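Local structure of pilin (6T8S) at residues S9-N12 and K13-A17. The protein is the major type IV pilin of Clostridioides difficile, the subunit expected to assemble into the bacterium's surface pilus fibres. Residues are numbered along the deposited sequence; the frame is centred on the assembly and turned at random.
Sequences SNIN and KAKVA
The carboxamide of Asn12 lies loosely against Lys15, whose CD sits beyond the amide oxygen rather than over a face: OD1 of Asn12 is 4.3 Å from Lys15 CD, and CD is tilted out of the amide plane. A chi2 of 0° turns OD1 back toward the helix, on the side of Lys15. The other flat groups are the backbone peptides, met through their carbonyl oxygens. Ile11 O accepts a bond from Lys15 N at 3.0 Å. The same oxygen is brushed by the Lys15 chain, whose CG sits 3.4 Å from Ile11 O. Lys15 CG reaches it by standing beside its own backbone N, opposite the carbonyl carbon (chi1 -71°). From there the chain runs extended and crosses Ile11 obliquely, bringing Lys15 CE to 4.1 Å from Ile11 CG2, a loose apolar touch. The carbonyls of Ser9, probably a remnant of the tag linker, and Asn10 take the amides of Lys13 and Ala14 in the same i to i+4 pattern. Asn12 O to Val16 N is longer, at 3.3 Å. Asn12 O has a second donor in Gln96 NE2, and Val16 CG2 packs 3.7 Å from Asn12 O. The arrangement is the first turns, in this construct, of helix 9-37, which corresponds to the long N-terminal helix characteristic of type IV pilins, and much of it faces outward. Its inner side, centred on the buried Val16, rests on Gln96, Lys99 and Leu100 of helix 94-104, with Asn12 on Thr93 just ahead of that helix after strand 90-92, and Lys15 on the loop residues Asp65 and Ile66 before strand 70-75.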
ATOM      1  N   SER A   9      -3.232  -2.846 -22.044  1.00 53.74           N
ATOM      2  CA  SER A   9      -3.692  -4.012 -21.235  1.00 50.00           C
ATOM      3  C   SER A   9      -2.523  -4.703 -20.506  1.00 45.99           C
ATOM      4  O   SER A   9      -2.606  -4.836 -19.260  1.00 34.04           O
ATOM      5  CB  SER A   9      -4.459  -4.979 -22.106  1.00 53.10           C
ATOM      6  OG  SER A   9      -5.029  -6.022 -21.329  1.00 56.75           O
ATOM      7  N   ASN A  10      -1.483  -5.141 -21.236  1.00 44.38           N
ATOM      8  CA  ASN A  10      -0.332  -5.914 -20.682  1.00 42.33           C
ATOM      9  C   ASN A  10       0.543  -5.048 -19.773  1.00 35.29           C
ATOM     10  O   ASN A  10       0.924  -5.529 -18.676  1.00 33.17           O
ATOM     11  CB  ASN A  10       0.554  -6.529 -21.768  1.00 48.38           C
ATOM     12  CG  ASN A  10       0.371  -8.029 -21.838  1.00 55.71           C
ATOM     13  OD1 ASN A  10       1.303  -8.786 -21.568  1.00 62.38           O
ATOM     14  ND2 ASN A  10      -0.843  -8.463 -22.140  1.00 58.29           N
ATOM     15  N   ILE A  11       0.879  -3.840 -20.222  1.00 30.53           N
ATOM     16  CA  ILE A  11       1.634  -2.827 -19.425  1.00 30.54           C
ATOM     17  C   ILE A  11       0.871  -2.567 -18.117  1.00 26.04           C
ATOM     18  O   ILE A  11       1.515  -2.563 -17.054  1.00 26.70           O
ATOM     19  CB  ILE A  11       1.860  -1.532 -20.234  1.00 33.24           C
ATOM     20  CG1 ILE A  11       2.789  -1.757 -21.434  1.00 37.61           C
ATOM     21  CG2 ILE A  11       2.358  -0.408 -19.337  1.00 33.25           C
ATOM     22  CD1 ILE A  11       4.199  -2.174 -21.082  1.00 40.15           C
ATOM     23  N   ASN A  12      -0.448  -2.375 -18.189  1.00 25.37           N
ATOM     24  CA  ASN A  12      -1.288  -2.023 -17.009  1.00 24.58           C
ATOM     25  C   ASN A  12      -1.261  -3.180 -16.001  1.00 22.84           C
ATOM     26  O   ASN A  12      -1.159  -2.905 -14.797  1.00 22.40           O
ATOM     27  CB  ASN A  12      -2.712  -1.616 -17.408  1.00 25.41           C
ATOM     28  CG  ASN A  12      -2.785  -0.172 -17.867  1.00 27.06           C
ATOM     29  OD1 ASN A  12      -1.774   0.525 -17.878  1.00 27.37           O
ATOM     30  ND2 ASN A  12      -3.972   0.303 -18.209  1.00 27.81           N
ATOM     31  N   LYS A  13      -1.338  -4.421 -16.476  1.00 22.76           N
ATOM     32  CA  LYS A  13      -1.288  -5.636 -15.619  1.00 25.55           C
ATOM     33  C   LYS A  13       0.091  -5.705 -14.942  1.00 23.05           C
ATOM     34  O   LYS A  13       0.151  -6.049 -13.760  1.00 20.82           O
ATOM     35  CB  LYS A  13      -1.638  -6.867 -16.471  1.00 30.55           C
ATOM     36  CG  LYS A  13      -1.167  -8.212 -15.928  1.00 38.10           C
ATOM     37  CD  LYS A  13      -1.425  -9.393 -16.867  1.00 44.19           C
ATOM     38  CE  LYS A  13      -0.647 -10.643 -16.493  1.00 46.00           C
ATOM     39  NZ  LYS A  13      -0.106 -11.331 -17.694  1.00 48.86           N
ATOM     40  N   ALA A  14       1.180  -5.373 -15.643  1.00 22.39           N
ATOM     41  CA  ALA A  14       2.547  -5.444 -15.075  1.00 22.60           C
ATOM     42  C   ALA A  14       2.741  -4.340 -14.024  1.00 21.54           C
ATOM     43  O   ALA A  14       3.391  -4.592 -13.004  1.00 21.19           O
ATOM     44  CB  ALA A  14       3.576  -5.375 -16.184  1.00 22.95           C
ATOM     45  N   LYS A  15       2.137  -3.159 -14.203  1.00 22.10           N
ATOM     46  CA  LYS A  15       2.216  -2.087 -13.165  1.00 21.80           C
ATOM     47  C   LYS A  15       1.580  -2.585 -11.859  1.00 20.83           C
ATOM     48  O   LYS A  15       2.141  -2.338 -10.773  1.00 19.44           O
ATOM     49  CB  LYS A  15       1.512  -0.825 -13.661  1.00 24.25           C
ATOM     50  CG  LYS A  15       2.260  -0.105 -14.765  1.00 27.77           C
ATOM     51  CD  LYS A  15       1.550   1.125 -15.255  1.00 31.04           C
ATOM     52  CE  LYS A  15       2.466   2.015 -16.063  1.00 35.25           C
ATOM     53  NZ  LYS A  15       1.697   3.082 -16.734  1.00 39.66           N
ATOM     54  N   VAL A  16       0.428  -3.241 -11.961  1.00 20.78           N
ATOM     55  CA  VAL A  16      -0.253  -3.869 -10.789  1.00 19.24           C
ATOM     56  C   VAL A  16       0.686  -4.915 -10.169  1.00 19.29           C
ATOM     57  O   VAL A  16       0.842  -4.920  -8.937  1.00 18.45           O
ATOM     58  CB  VAL A  16      -1.620  -4.447 -11.202  1.00 21.73           C
ATOM     59  CG1 VAL A  16      -2.147  -5.468 -10.214  1.00 22.81           C
ATOM     60  CG2 VAL A  16      -2.626  -3.321 -11.406  1.00 22.55           C
ATOM     61  N   ALA A  17       1.309  -5.776 -10.976  1.00 19.00           N
ATOM     62  CA  ALA A  17       2.213  -6.829 -10.449  1.00 18.75           C
ATOM     63  C   ALA A  17       3.376  -6.170  -9.699  1.00 17.96           C
ATOM     64  O   ALA A  17       3.797  -6.696  -8.660  1.00 18.48           O
ATOM     65  CB  ALA A  17       2.699  -7.723 -11.562  1.00 18.56           C
TER